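Local coordinates for protein peptide amidase (Stenotrophomonas maltophilia, PDB 1M22) that probably hydrolyses amide bonds as a member of the amidase signature family of hydrolases, at residues P93-A98 / S146-Q151; P46-V51 / Y156-S161; M451-G456 / A486-H491. All coordinates share one frame; numbering follows the deposited sequence.

Interaction 1: residues P93-A98 / S146-Q151; sequences PMATSA and SARGGQ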
ATOM      1  N   PRO A  93       8.114  13.987 -14.154  1.00 12.43           N
ATOM      2  CA  PRO A  93       7.329  14.984 -14.889  1.00 12.87           C
ATOM      3  C   PRO A  93       5.924  14.492 -15.238  1.00 13.09           C
ATOM      4  O   PRO A  93       5.257  15.053 -16.107  1.00 15.68           O
ATOM      5  CB  PRO A  93       8.170  15.203 -16.134  1.00 13.92           C
ATOM      6  CG  PRO A  93       8.594  13.801 -16.447  1.00 14.53           C
ATOM      7  CD  PRO A  93       8.969  13.222 -15.083  1.00 13.58           C
ATOM      8  N   MET A  94       5.482  13.440 -14.562  1.00 12.83           N
ATOM      9  CA  MET A  94       4.166  12.869 -14.810  1.00 13.65           C
ATOM     10  C   MET A  94       3.081  13.648 -14.085  1.00 12.44           C
ATOM     11  O   MET A  94       3.359  14.479 -13.223  1.00 11.86           O
ATOM     12  CB  MET A  94       4.137  11.419 -14.332  1.00 15.55           C
ATOM     13  CG  MET A  94       5.217  10.550 -14.945  1.00 18.02           C
ATOM     14  SD  MET A  94       5.681   9.181 -13.872  1.00 21.36           S
ATOM     15  CE  MET A  94       6.978   9.958 -12.907  1.00 19.30           C
ATOM     16  N   ALA A  95       1.835  13.384 -14.449  1.00 12.24           N
ATOM     17  CA  ALA A  95       0.727  14.040 -13.784  1.00 11.46           C
ATOM     18  C   ALA A  95       0.449  13.235 -12.522  1.00 11.73           C
ATOM     19  O   ALA A  95       0.912  12.102 -12.386  1.00 12.44           O
ATOM     20  CB  ALA A  95      -0.505  14.042 -14.682  1.00 12.62           C
ATOM     21  N   THR A  96      -0.274  13.840 -11.590  1.00  9.90           N
ATOM     22  CA  THR A  96      -0.677  13.168 -10.360  1.00 10.12           C
ATOM     23  C   THR A  96      -2.167  13.473 -10.342  1.00 10.55           C
ATOM     24  O   THR A  96      -2.591  14.548  -9.927  1.00 12.11           O
ATOM     25  CB  THR A  96       0.031  13.754  -9.124  1.00  9.62           C
ATOM     26  OG1 THR A  96       1.442  13.517  -9.232  1.00 12.39           O
ATOM     27  CG2 THR A  96      -0.480  13.083  -7.855  1.00 12.26           C
ATOM     28  N   SER A  97      -2.956  12.510 -10.805  1.00  9.60           N
ATOM     29  CA  SER A  97      -4.394  12.702 -10.948  1.00  9.99           C
ATOM     30  C   SER A  97      -5.340  12.063  -9.952  1.00  8.69           C
ATOM     31  O   SER A  97      -6.527  12.401  -9.940  1.00  9.36           O
ATOM     32  CB  SER A  97      -4.819  12.224 -12.336  1.00 10.36           C
ATOM     33  OG  SER A  97      -4.744  10.806 -12.426  1.00 11.10           O
ATOM     34  N   ALA A  98      -4.841  11.145  -9.131  1.00  8.26           N
ATOM     35  CA  ALA A  98      -5.692  10.420  -8.194  1.00  8.56           C
ATOM     36  C   ALA A  98      -6.734   9.661  -9.027  1.00  7.55           C
ATOM     37  O   ALA A  98      -7.772   9.249  -8.513  1.00  8.14           O
ATOM     38  CB  ALA A  98      -6.386  11.381  -7.229  1.00 10.74           C
ATOM     39  N   SER A 146     -11.055   4.082 -12.126  1.00  6.89           N
ATOM     40  CA  SER A 146     -10.912   5.532 -12.131  1.00  6.76           C
ATOM     41  C   SER A 146     -11.259   5.983 -13.548  1.00  8.37           C
ATOM     42  O   SER A 146     -11.141   5.208 -14.500  1.00  8.65           O
ATOM     43  CB  SER A 146      -9.493   5.975 -11.742  1.00  8.07           C
ATOM     44  OG  SER A 146      -8.558   5.748 -12.776  1.00  7.77           O
ATOM     45  N   ALA A 147     -11.707   7.223 -13.690  1.00  8.89           N
ATOM     46  CA  ALA A 147     -12.079   7.721 -15.006  1.00  8.74           C
ATOM     47  C   ALA A 147     -10.878   7.823 -15.940  1.00 11.34           C
ATOM     48  O   ALA A 147     -10.981   7.531 -17.132  1.00 12.55           O
ATOM     49  CB  ALA A 147     -12.758   9.079 -14.877  1.00 10.92           C
ATOM     50  N   ARG A 148      -9.734   8.225 -15.396  1.00  9.53           N
ATOM     51  CA  ARG A 148      -8.535   8.374 -16.206  1.00 10.11           C
ATOM     52  C   ARG A 148      -7.805   7.062 -16.481  1.00 11.28           C
ATOM     53  O   ARG A 148      -7.228   6.886 -17.554  1.00 13.83           O
ATOM     54  CB  ARG A 148      -7.579   9.368 -15.539  1.00 11.06           C
ATOM     55  CG  ARG A 148      -6.285   9.600 -16.297  1.00 10.81           C
ATOM     56  CD  ARG A 148      -5.547  10.826 -15.777  1.00 14.27           C
ATOM     57  NE  ARG A 148      -4.268  11.022 -16.455  1.00 14.27           N
ATOM     58  CZ  ARG A 148      -3.087  10.690 -15.943  1.00 13.46           C
ATOM     59  NH1 ARG A 148      -3.010  10.146 -14.736  1.00 12.76           N
ATOM     60  NH2 ARG A 148      -1.981  10.890 -16.644  1.00 14.72           N
ATOM     61  N   GLY A 149      -7.840   6.139 -15.526  1.00  8.79           N
ATOM     62  CA  GLY A 149      -7.135   4.879 -15.710  1.00  9.54           C
ATOM     63  C   GLY A 149      -7.969   3.668 -16.075  1.00  8.75           C
ATOM     64  O   GLY A 149      -7.427   2.610 -16.390  1.00  9.66           O
ATOM     65  N   GLY A 150      -9.286   3.811 -16.049  1.00  8.23           N
ATOM     66  CA  GLY A 150     -10.123   2.675 -16.370  1.00  8.08           C
ATOM     67  C   GLY A 150     -10.144   1.666 -15.238  1.00  7.76           C
ATOM     68  O   GLY A 150      -9.901   2.005 -14.077  1.00  8.11           O
ATOM     69  N   GLN A 151     -10.407   0.413 -15.585  1.00  7.97           N
ATOM     70  CA  GLN A 151     -10.502  -0.664 -14.612  1.00  8.20           C
ATOM     71  C   GLN A 151      -9.278  -1.563 -14.528  1.00  8.06           C
ATOM     72  O   GLN A 151      -8.934  -2.253 -15.486  1.00  9.50           O
ATOM     73  CB  GLN A 151     -11.719  -1.527 -14.940  1.00  8.81           C
ATOM     74  CG  GLN A 151     -11.947  -2.669 -13.972  1.00  9.75           C
ATOM     75  CD  GLN A 151     -12.343  -2.186 -12.594  1.00 10.01           C
ATOM     76  OE1 GLN A 151     -13.356  -1.504 -12.430  1.00 11.55           O
ATOM     77  NE2 GLN A 151     -11.543  -2.538 -11.591  1.00  8.91           N
TER
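Arg148 reaches out of one loop to meet Ser97 and Ala95 of another, in the amidase signature fold. It sits in the turn of a small beta hairpin, between strands 145-146 and 150-151. Residues 93-98 belong to the loop that follows strand 82-86, the strand that ends with the active-site residue Lys86. The side chain of Arg148 is extended from CG to NE. With CG anti to the backbone N (chi1 180°), the chain runs straight from the hairpin to the other loop. From CB the chain passes through CG, and CD is the first atom to touch, 3.4 Å from Ser97 OG. NE passes the same hydroxyl at 4.1 Å. At the end, NH1 donates a bent hydrogen bond to Ser97 OG, 3.0 Å long with an angle of 136° at the hydrogen. The hydroxyl lies near the edge of the guanidinium, but 28° out of its plane. NH2 takes the other partner: Ala95 CB lies over one face of the group, 4.0 Å from NH2. The stronger polar partners lie beyond the two segments. NH2 forms a salt bridge with Glu53 of edge strand 51-54, and Ser97 OG is also hydrogen-bonded to Asp87 and to the backbone N of Gly99. The charge of the arginine is therefore probably balanced mainly by Glu53. The hairpin turn is braced from within as well. Ser146 and Gly150 exchange two backbone hydrogen bonds. Ser146 also forms an ST motif, its OG accepting from Gly149 N at 2.9 Å.

Interaction 2: residues P46-V51 / Y156-S161; sequences PRLRAV and YRISHS
Ile158 lays its CG2 methyl against both Pro46 and Leu48. That one methyl makes both contacts: it is 4.0 Å from Pro46 CB and 4.0 Å from Leu48 CD2. CG2 stands anti to the carbonyl carbon of Ile158, and CG1 takes the position between the backbone N and that carbonyl (chi1 60°). This rotation places the methyl branch in front of the proline and the leucine. Leu48 brings one branch of its fork, and its side chain crosses that of Ile158 at about a right angle. Pro46 meets the methyl with its CB. All of this is apolar contact. It is partly buried: Leu48 lies inside, also against Val171 of helix 167-174, while Ile158 is exposed. The backbone holds the isoleucine in place. Arg157 to His160 form a type I beta turn, closed by a bond from His160 N to Arg157 O of 2.8 Å. Ile158 is the second residue of that turn, and its CB points toward residues 46-51. The arrangement is a small apolar contact between two loops: one links helix 27-43 to edge strand 51-54 of the central mixed sheet, and the other carries a beta turn ahead of helix 167-174 in the amidase fold.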
ATOM      1  N   PRO A  46      -3.991  -9.307 -21.688  1.00 11.94           N
ATOM      2  CA  PRO A  46      -5.020  -9.331 -20.641  1.00 11.78           C
ATOM      3  C   PRO A  46      -5.507  -7.947 -20.207  1.00 10.78           C
ATOM      4  O   PRO A  46      -6.531  -7.832 -19.535  1.00 11.78           O
ATOM      5  CB  PRO A  46      -4.341 -10.099 -19.508  1.00 13.58           C
ATOM      6  CG  PRO A  46      -2.903  -9.744 -19.680  1.00 13.29           C
ATOM      7  CD  PRO A  46      -2.715  -9.842 -21.180  1.00 13.90           C
ATOM      8  N   ARG A  47      -4.775  -6.905 -20.598  1.00  9.95           N
ATOM      9  CA  ARG A  47      -5.142  -5.526 -20.274  1.00 11.18           C
ATOM     10  C   ARG A  47      -5.352  -5.308 -18.779  1.00 10.30           C
ATOM     11  O   ARG A  47      -6.438  -4.924 -18.343  1.00 11.05           O
ATOM     12  CB  ARG A  47      -6.424  -5.125 -21.011  1.00 13.52           C
ATOM     13  CG  ARG A  47      -6.349  -5.175 -22.524  1.00 20.38           C
ATOM     14  CD  ARG A  47      -7.692  -4.773 -23.117  1.00 24.07           C
ATOM     15  NE  ARG A  47      -7.716  -4.872 -24.572  1.00 30.38           N
ATOM     16  CZ  ARG A  47      -8.786  -4.627 -25.320  1.00 31.11           C
ATOM     17  NH1 ARG A  47      -9.927  -4.263 -24.750  1.00 33.28           N
ATOM     18  NH2 ARG A  47      -8.715  -4.747 -26.638  1.00 32.82           N
ATOM     19  N   LEU A  48      -4.307  -5.539 -17.995  1.00  8.43           N
ATOM     20  CA  LEU A  48      -4.406  -5.370 -16.550  1.00  8.21           C
ATOM     21  C   LEU A  48      -4.681  -3.927 -16.142  1.00  7.17           C
ATOM     22  O   LEU A  48      -5.286  -3.681 -15.099  1.00  7.88           O
ATOM     23  CB  LEU A  48      -3.120  -5.855 -15.884  1.00  7.69           C
ATOM     24  CG  LEU A  48      -2.745  -7.321 -16.116  1.00  7.95           C
ATOM     25  CD1 LEU A  48      -1.411  -7.621 -15.445  1.00  8.04           C
ATOM     26  CD2 LEU A  48      -3.833  -8.233 -15.567  1.00  8.71           C
ATOM     27  N   ARG A  49      -4.237  -2.983 -16.968  1.00  7.62           N
ATOM     28  CA  ARG A  49      -4.409  -1.556 -16.707  1.00  8.17           C
ATOM     29  C   ARG A  49      -3.938  -1.141 -15.318  1.00  8.20           C
ATOM     30  O   ARG A  49      -4.579  -0.337 -14.633  1.00  9.07           O
ATOM     31  CB  ARG A  49      -5.866  -1.137 -16.912  1.00  9.96           C
ATOM     32  CG  ARG A  49      -6.364  -1.377 -18.328  1.00 14.71           C
ATOM     33  CD  ARG A  49      -7.456  -0.397 -18.707  1.00 19.73           C
ATOM     34  NE  ARG A  49      -6.909   0.929 -18.974  1.00 27.06           N
ATOM     35  CZ  ARG A  49      -7.613   1.945 -19.464  1.00 27.65           C
ATOM     36  NH1 ARG A  49      -8.900   1.790 -19.742  1.00 30.46           N
ATOM     37  NH2 ARG A  49      -7.027   3.114 -19.683  1.00 26.88           N
ATOM     38  N   ALA A  50      -2.800  -1.687 -14.906  1.00  7.90           N
ATOM     39  CA  ALA A  50      -2.234  -1.348 -13.608  1.00  7.47           C
ATOM     40  C   ALA A  50      -1.475  -0.022 -13.679  1.00  6.36           C
ATOM     41  O   ALA A  50      -1.386   0.705 -12.689  1.00  7.61           O
ATOM     42  CB  ALA A  50      -1.296  -2.452 -13.145  1.00  8.16           C
ATOM     43  N   VAL A  51      -0.935   0.288 -14.854  1.00  7.23           N
ATOM     44  CA  VAL A  51      -0.154   1.504 -15.056  1.00  8.11           C
ATOM     45  C   VAL A  51      -0.969   2.586 -15.754  1.00  8.55           C
ATOM     46  O   VAL A  51      -1.367   2.430 -16.909  1.00 10.66           O
ATOM     47  CB  VAL A  51       1.111   1.188 -15.883  1.00  8.82           C
ATOM     48  CG1 VAL A  51       1.929   2.445 -16.090  1.00  9.65           C
ATOM     49  CG2 VAL A  51       1.939   0.134 -15.166  1.00  9.08           C
ATOM     50  N   TYR A 156      -4.598 -12.794 -11.402  1.00  6.63           N
ATOM     51  CA  TYR A 156      -4.852 -14.207 -11.142  1.00  6.87           C
ATOM     52  C   TYR A 156      -6.129 -14.684 -11.827  1.00  9.12           C
ATOM     53  O   TYR A 156      -6.302 -15.875 -12.071  1.00 11.11           O
ATOM     54  CB  TYR A 156      -4.910 -14.478  -9.632  1.00  7.84           C
ATOM     55  CG  TYR A 156      -3.553 -14.356  -8.972  1.00  7.01           C
ATOM     56  CD1 TYR A 156      -3.040 -13.110  -8.613  1.00  8.08           C
ATOM     57  CD2 TYR A 156      -2.748 -15.480  -8.788  1.00  8.40           C
ATOM     58  CE1 TYR A 156      -1.752 -12.988  -8.092  1.00  6.64           C
ATOM     59  CE2 TYR A 156      -1.460 -15.368  -8.270  1.00  8.03           C
ATOM     60  CZ  TYR A 156      -0.970 -14.119  -7.927  1.00  6.75           C
ATOM     61  OH  TYR A 156       0.314 -14.001  -7.430  1.00  9.31           O
ATOM     62  N   ARG A 157      -7.010 -13.740 -12.138  1.00  7.75           N
ATOM     63  CA  ARG A 157      -8.272 -14.016 -12.826  1.00  8.97           C
ATOM     64  C   ARG A 157      -8.752 -12.627 -13.226  1.00  8.21           C
ATOM     65  O   ARG A 157      -9.327 -11.906 -12.414  1.00  7.53           O
ATOM     66  CB  ARG A 157      -9.250 -14.693 -11.876  1.00  9.35           C
ATOM     67  CG  ARG A 157     -10.487 -15.251 -12.530  1.00 12.85           C
ATOM     68  CD  ARG A 157     -11.191 -16.102 -11.487  1.00 16.08           C
ATOM     69  NE  ARG A 157     -10.913 -17.480 -11.736  1.00 20.33           N
ATOM     70  CZ  ARG A 157     -10.291 -18.444 -11.067  1.00 26.03           C
ATOM     71  NH1 ARG A 157      -9.713 -18.365  -9.875  1.00 23.38           N
ATOM     72  NH2 ARG A 157     -10.275 -19.586 -11.720  1.00 28.16           N
ATOM     73  N   ILE A 158      -8.515 -12.258 -14.482  1.00  8.91           N
ATOM     74  CA  ILE A 158      -8.826 -10.911 -14.958  1.00  8.96           C
ATOM     75  C   ILE A 158     -10.263 -10.418 -14.884  1.00  7.49           C
ATOM     76  O   ILE A 158     -10.520  -9.230 -15.063  1.00  9.21           O
ATOM     77  CB  ILE A 158      -8.259 -10.685 -16.386  1.00 10.58           C
ATOM     78  CG1 ILE A 158      -8.861 -11.684 -17.377  1.00 14.12           C
ATOM     79  CG2 ILE A 158      -6.744 -10.819 -16.356  1.00 13.48           C
ATOM     80  CD1 ILE A 158     -10.261 -11.335 -17.838  1.00 17.32           C
ATOM     81  N   SER A 159     -11.192 -11.323 -14.606  1.00  7.62           N
ATOM     82  CA  SER A 159     -12.593 -10.951 -14.462  1.00  7.65           C
ATOM     83  C   SER A 159     -12.842 -10.497 -13.024  1.00  7.81           C
ATOM     84  O   SER A 159     -13.885  -9.917 -12.714  1.00  8.74           O
ATOM     85  CB  SER A 159     -13.475 -12.159 -14.741  1.00  9.22           C
ATOM     86  OG  SER A 159     -13.103 -13.230 -13.886  1.00  9.19           O
ATOM     87  N   HIS A 160     -11.874 -10.761 -12.149  1.00  7.52           N
ATOM     88  CA  HIS A 160     -12.018 -10.430 -10.743  1.00  7.26           C
ATOM     89  C   HIS A 160     -11.294  -9.184 -10.263  1.00  6.08           C
ATOM     90  O   HIS A 160     -10.376  -8.678 -10.905  1.00  7.00           O
ATOM     91  CB  HIS A 160     -11.656 -11.651  -9.891  1.00  7.70           C
ATOM     92  CG  HIS A 160     -12.631 -12.778 -10.041  1.00  7.32           C
ATOM     93  ND1 HIS A 160     -13.070 -13.543  -8.981  1.00 11.46           N
ATOM     94  CD2 HIS A 160     -13.282 -13.245 -11.133  1.00  6.83           C
ATOM     95  CE1 HIS A 160     -13.950 -14.428  -9.415  1.00  8.03           C
ATOM     96  NE2 HIS A 160     -14.096 -14.268 -10.718  1.00 12.17           N
ATOM     97  N   SER A 161     -11.734  -8.705  -9.108  1.00  7.21           N
ATOM     98  CA  SER A 161     -11.228  -7.478  -8.527  1.00  6.80           C
ATOM     99  C   SER A 161      -9.821  -7.475  -7.963  1.00  6.13           C
ATOM    100  O   SER A 161      -9.370  -8.456  -7.372  1.00  6.69           O
ATOM    101  CB  SER A 161     -12.183  -7.017  -7.426  1.00  7.76           C
ATOM    102  OG  SER A 161     -11.791  -5.759  -6.913  1.00  7.70           O
TER

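Interaction 3: residues M451-G456 / A486-H491; sequences MGQIDG and ARRPPH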
ATOM      1  N   MET A 451      -0.113 -16.363   2.139  1.00  7.31           N
ATOM      2  CA  MET A 451      -0.154 -17.602   2.902  1.00  8.80           C
ATOM      3  C   MET A 451      -0.823 -18.755   2.160  1.00  8.99           C
ATOM      4  O   MET A 451      -1.015 -19.834   2.717  1.00 12.16           O
ATOM      5  CB  MET A 451      -0.827 -17.384   4.262  1.00 10.58           C
ATOM      6  CG  MET A 451      -2.332 -17.260   4.252  1.00 12.10           C
ATOM      7  SD  MET A 451      -2.949 -17.562   5.931  1.00 12.07           S
ATOM      8  CE  MET A 451      -2.448 -19.161   6.131  1.00 23.07           C
ATOM      9  N   GLY A 452      -1.168 -18.528   0.898  1.00  8.98           N
ATOM     10  CA  GLY A 452      -1.793 -19.578   0.117  1.00  9.52           C
ATOM     11  C   GLY A 452      -2.852 -19.050  -0.821  1.00  9.98           C
ATOM     12  O   GLY A 452      -2.906 -17.856  -1.115  1.00  8.25           O
ATOM     13  N   GLN A 453      -3.700 -19.952  -1.299  1.00  9.92           N
ATOM     14  CA  GLN A 453      -4.770 -19.581  -2.208  1.00 10.55           C
ATOM     15  C   GLN A 453      -5.997 -20.434  -1.943  1.00 11.14           C
ATOM     16  O   GLN A 453      -5.902 -21.513  -1.356  1.00 12.45           O
ATOM     17  CB  GLN A 453      -4.340 -19.791  -3.667  1.00 12.36           C
ATOM     18  CG  GLN A 453      -3.178 -18.927  -4.128  1.00 18.01           C
ATOM     19  CD  GLN A 453      -2.780 -19.196  -5.572  1.00 20.70           C
ATOM     20  OE1 GLN A 453      -1.923 -18.509  -6.129  1.00 24.19           O
ATOM     21  NE2 GLN A 453      -3.401 -20.202  -6.181  1.00 22.84           N
ATOM     22  N   ILE A 454      -7.147 -19.925  -2.362  1.00  9.93           N
ATOM     23  CA  ILE A 454      -8.407 -20.643  -2.256  1.00 11.47           C
ATOM     24  C   ILE A 454      -8.960 -20.579  -3.676  1.00 13.86           C
ATOM     25  O   ILE A 454      -9.202 -19.493  -4.206  1.00 12.10           O
ATOM     26  CB  ILE A 454      -9.400 -19.961  -1.287  1.00 10.79           C
ATOM     27  CG1 ILE A 454      -8.833 -19.976   0.135  1.00 11.83           C
ATOM     28  CG2 ILE A 454     -10.746 -20.686  -1.332  1.00 13.61           C
ATOM     29  CD1 ILE A 454      -9.697 -19.263   1.158  1.00 11.82           C
ATOM     30  N   ASP A 455      -9.117 -21.741  -4.297  1.00 15.44           N
ATOM     31  CA  ASP A 455      -9.630 -21.817  -5.660  1.00 17.34           C
ATOM     32  C   ASP A 455      -8.801 -20.977  -6.632  1.00 14.51           C
ATOM     33  O   ASP A 455      -9.345 -20.357  -7.549  1.00 16.14           O
ATOM     34  CB  ASP A 455     -11.091 -21.362  -5.701  1.00 21.75           C
ATOM     35  CG  ASP A 455     -11.998 -22.230  -4.851  1.00 27.30           C
ATOM     36  OD1 ASP A 455     -11.996 -23.463  -5.045  1.00 31.12           O
ATOM     37  OD2 ASP A 455     -12.718 -21.677  -3.991  1.00 31.67           O
ATOM     38  N   GLY A 456      -7.488 -20.950  -6.422  1.00 13.24           N
ATOM     39  CA  GLY A 456      -6.605 -20.200  -7.301  1.00 11.78           C
ATOM     40  C   GLY A 456      -6.454 -18.715  -7.019  1.00 10.71           C
ATOM     41  O   GLY A 456      -5.706 -18.028  -7.713  1.00 13.80           O
ATOM     42  N   ALA A 486       4.833 -19.214   0.279  1.00  8.76           N
ATOM     43  CA  ALA A 486       3.528 -19.491  -0.309  1.00 10.67           C
ATOM     44  C   ALA A 486       3.154 -18.752  -1.581  1.00 12.86           C
ATOM     45  O   ALA A 486       2.297 -19.221  -2.331  1.00 15.88           O
ATOM     46  CB  ALA A 486       2.449 -19.272   0.734  1.00 10.68           C
ATOM     47  N   ARG A 487       3.764 -17.603  -1.837  1.00 10.92           N
ATOM     48  CA  ARG A 487       3.406 -16.874  -3.044  1.00 12.27           C
ATOM     49  C   ARG A 487       3.608 -17.694  -4.307  1.00 13.48           C
ATOM     50  O   ARG A 487       4.594 -18.414  -4.454  1.00 13.57           O
ATOM     51  CB  ARG A 487       4.200 -15.577  -3.180  1.00 10.64           C
ATOM     52  CG  ARG A 487       3.955 -14.904  -4.531  1.00 10.31           C
ATOM     53  CD  ARG A 487       4.681 -13.585  -4.700  1.00  7.14           C
ATOM     54  NE  ARG A 487       4.845 -13.292  -6.122  1.00  7.23           N
ATOM     55  CZ  ARG A 487       3.883 -12.833  -6.917  1.00  6.81           C
ATOM     56  NH1 ARG A 487       2.670 -12.580  -6.436  1.00  6.91           N
ATOM     57  NH2 ARG A 487       4.121 -12.675  -8.212  1.00  6.70           N
ATOM     58  N   ARG A 488       2.647 -17.572  -5.212  1.00 14.34           N
ATOM     59  CA  ARG A 488       2.688 -18.236  -6.504  1.00 13.23           C
ATOM     60  C   ARG A 488       2.321 -17.142  -7.497  1.00 13.85           C
ATOM     61  O   ARG A 488       1.330 -16.435  -7.304  1.00 14.38           O
ATOM     62  CB  ARG A 488       1.663 -19.372  -6.557  1.00 16.75           C
ATOM     63  CG  ARG A 488       2.026 -20.570  -5.691  1.00 19.14           C
ATOM     64  CD  ARG A 488       3.263 -21.276  -6.232  1.00 21.54           C
ATOM     65  NE  ARG A 488       3.684 -22.394  -5.390  1.00 23.02           N
ATOM     66  CZ  ARG A 488       4.310 -22.263  -4.224  1.00 24.20           C
ATOM     67  NH1 ARG A 488       4.596 -21.060  -3.750  1.00 22.93           N
ATOM     68  NH2 ARG A 488       4.654 -23.341  -3.530  1.00 25.60           N
ATOM     69  N   PRO A 489       3.127 -16.962  -8.555  1.00 12.70           N
ATOM     70  CA  PRO A 489       2.814 -15.919  -9.534  1.00 12.60           C
ATOM     71  C   PRO A 489       1.541 -16.230 -10.308  1.00 10.90           C
ATOM     72  O   PRO A 489       1.116 -17.385 -10.392  1.00 11.53           O
ATOM     73  CB  PRO A 489       4.044 -15.910 -10.433  1.00 14.15           C
ATOM     74  CG  PRO A 489       4.473 -17.349 -10.413  1.00 17.07           C
ATOM     75  CD  PRO A 489       4.333 -17.712  -8.951  1.00 14.48           C
ATOM     76  N   PRO A 490       0.901 -15.194 -10.866  1.00  9.70           N
ATOM     77  CA  PRO A 490      -0.327 -15.400 -11.635  1.00 10.10           C
ATOM     78  C   PRO A 490       0.002 -16.049 -12.973  1.00 12.92           C
ATOM     79  O   PRO A 490       1.093 -15.866 -13.506  1.00 13.23           O
ATOM     80  CB  PRO A 490      -0.874 -13.986 -11.789  1.00  9.71           C
ATOM     81  CG  PRO A 490       0.371 -13.156 -11.861  1.00 10.05           C
ATOM     82  CD  PRO A 490       1.225 -13.758 -10.766  1.00  9.57           C
ATOM     83  N   HIS A 491      -0.941 -16.816 -13.503  1.00 15.77           N
ATOM     84  CA  HIS A 491      -0.737 -17.476 -14.783  1.00 19.16           C
ATOM     85  C   HIS A 491      -1.552 -16.768 -15.856  1.00 18.27           C
ATOM     86  O   HIS A 491      -2.771 -16.638 -15.734  1.00 20.03           O
ATOM     87  CB  HIS A 491      -1.158 -18.945 -14.696  1.00 22.54           C
ATOM     88  CG  HIS A 491      -0.934 -19.714 -15.962  1.00 28.78           C
ATOM     89  ND1 HIS A 491      -1.571 -19.403 -17.144  1.00 31.37           N
ATOM     90  CD2 HIS A 491      -0.140 -20.777 -16.232  1.00 30.88           C
ATOM     91  CE1 HIS A 491      -1.179 -20.242 -18.087  1.00 30.85           C
ATOM     92  NE2 HIS A 491      -0.311 -21.086 -17.559  1.00 32.56           N
TER
HETATM   93  O   HOH W   1      -1.035 -18.802  -9.132  1.00 20.13           O
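Ala486 sets its methyl against the backbone at a classic beta bulge, where Met451 and Gly452 both face Val459 of the neighbouring strand 457-464. The bulge lies in strand 446-454 of the central mixed sheet. Ala486 follows helix 470-484, so the contact joins that helix's outgoing loop to the strand. The first part is van der Waals contact of a methyl with the peptide unit between Met451 and Gly452. Ala486 CB is 3.6 Å from Met451 C and 3.7 Å from Gly452 N. Met451 turns its own CB away, and its side chain packs on Leu292 and Ala296 of helix 289-302. The second part is van der Waals contact around a polar group. Gln453 has an extended chain beyond CG, which carries OE1 to 3.7 Å from Arg488 CB. The two side chains cross at about a right angle. Arg488 bends at chi2 (-67°), and its guanidinium turns back to its own loop. There NH1 donates to Arg487 O at 2.7 Å, and it also bonds Arg485 O. The carbonyl of Arg487 receives NH1 from above its plane. The third part is a water bridge at the surface. One water donates to Gln453 OE1 at 3.1 Å and to Pro489 O at 2.9 Å.

How the interactions relate
Interaction 1 is buried and polar, interaction 2 is partly buried and apolar, and interaction 3 lies at the surface and joins backbone packing to a water bridge. Interaction 1 is nested inside the chain loop closed by interaction 2, and their centres are about 16 Å apart. They touch where Arg49 packs along Gly149 to Gln151. Both involve loops next to edge strand 51-54. Interaction 3 follows in series and involves a different strand of the same sheet. Interactions 2 and 3 meet through probable hydrogen bonds, Tyr156 OH to Arg488 O at 2.6 Å and Arg157 NH1 to Asp455 O at 3.1 Å. Interactions 1 and 3 do not touch.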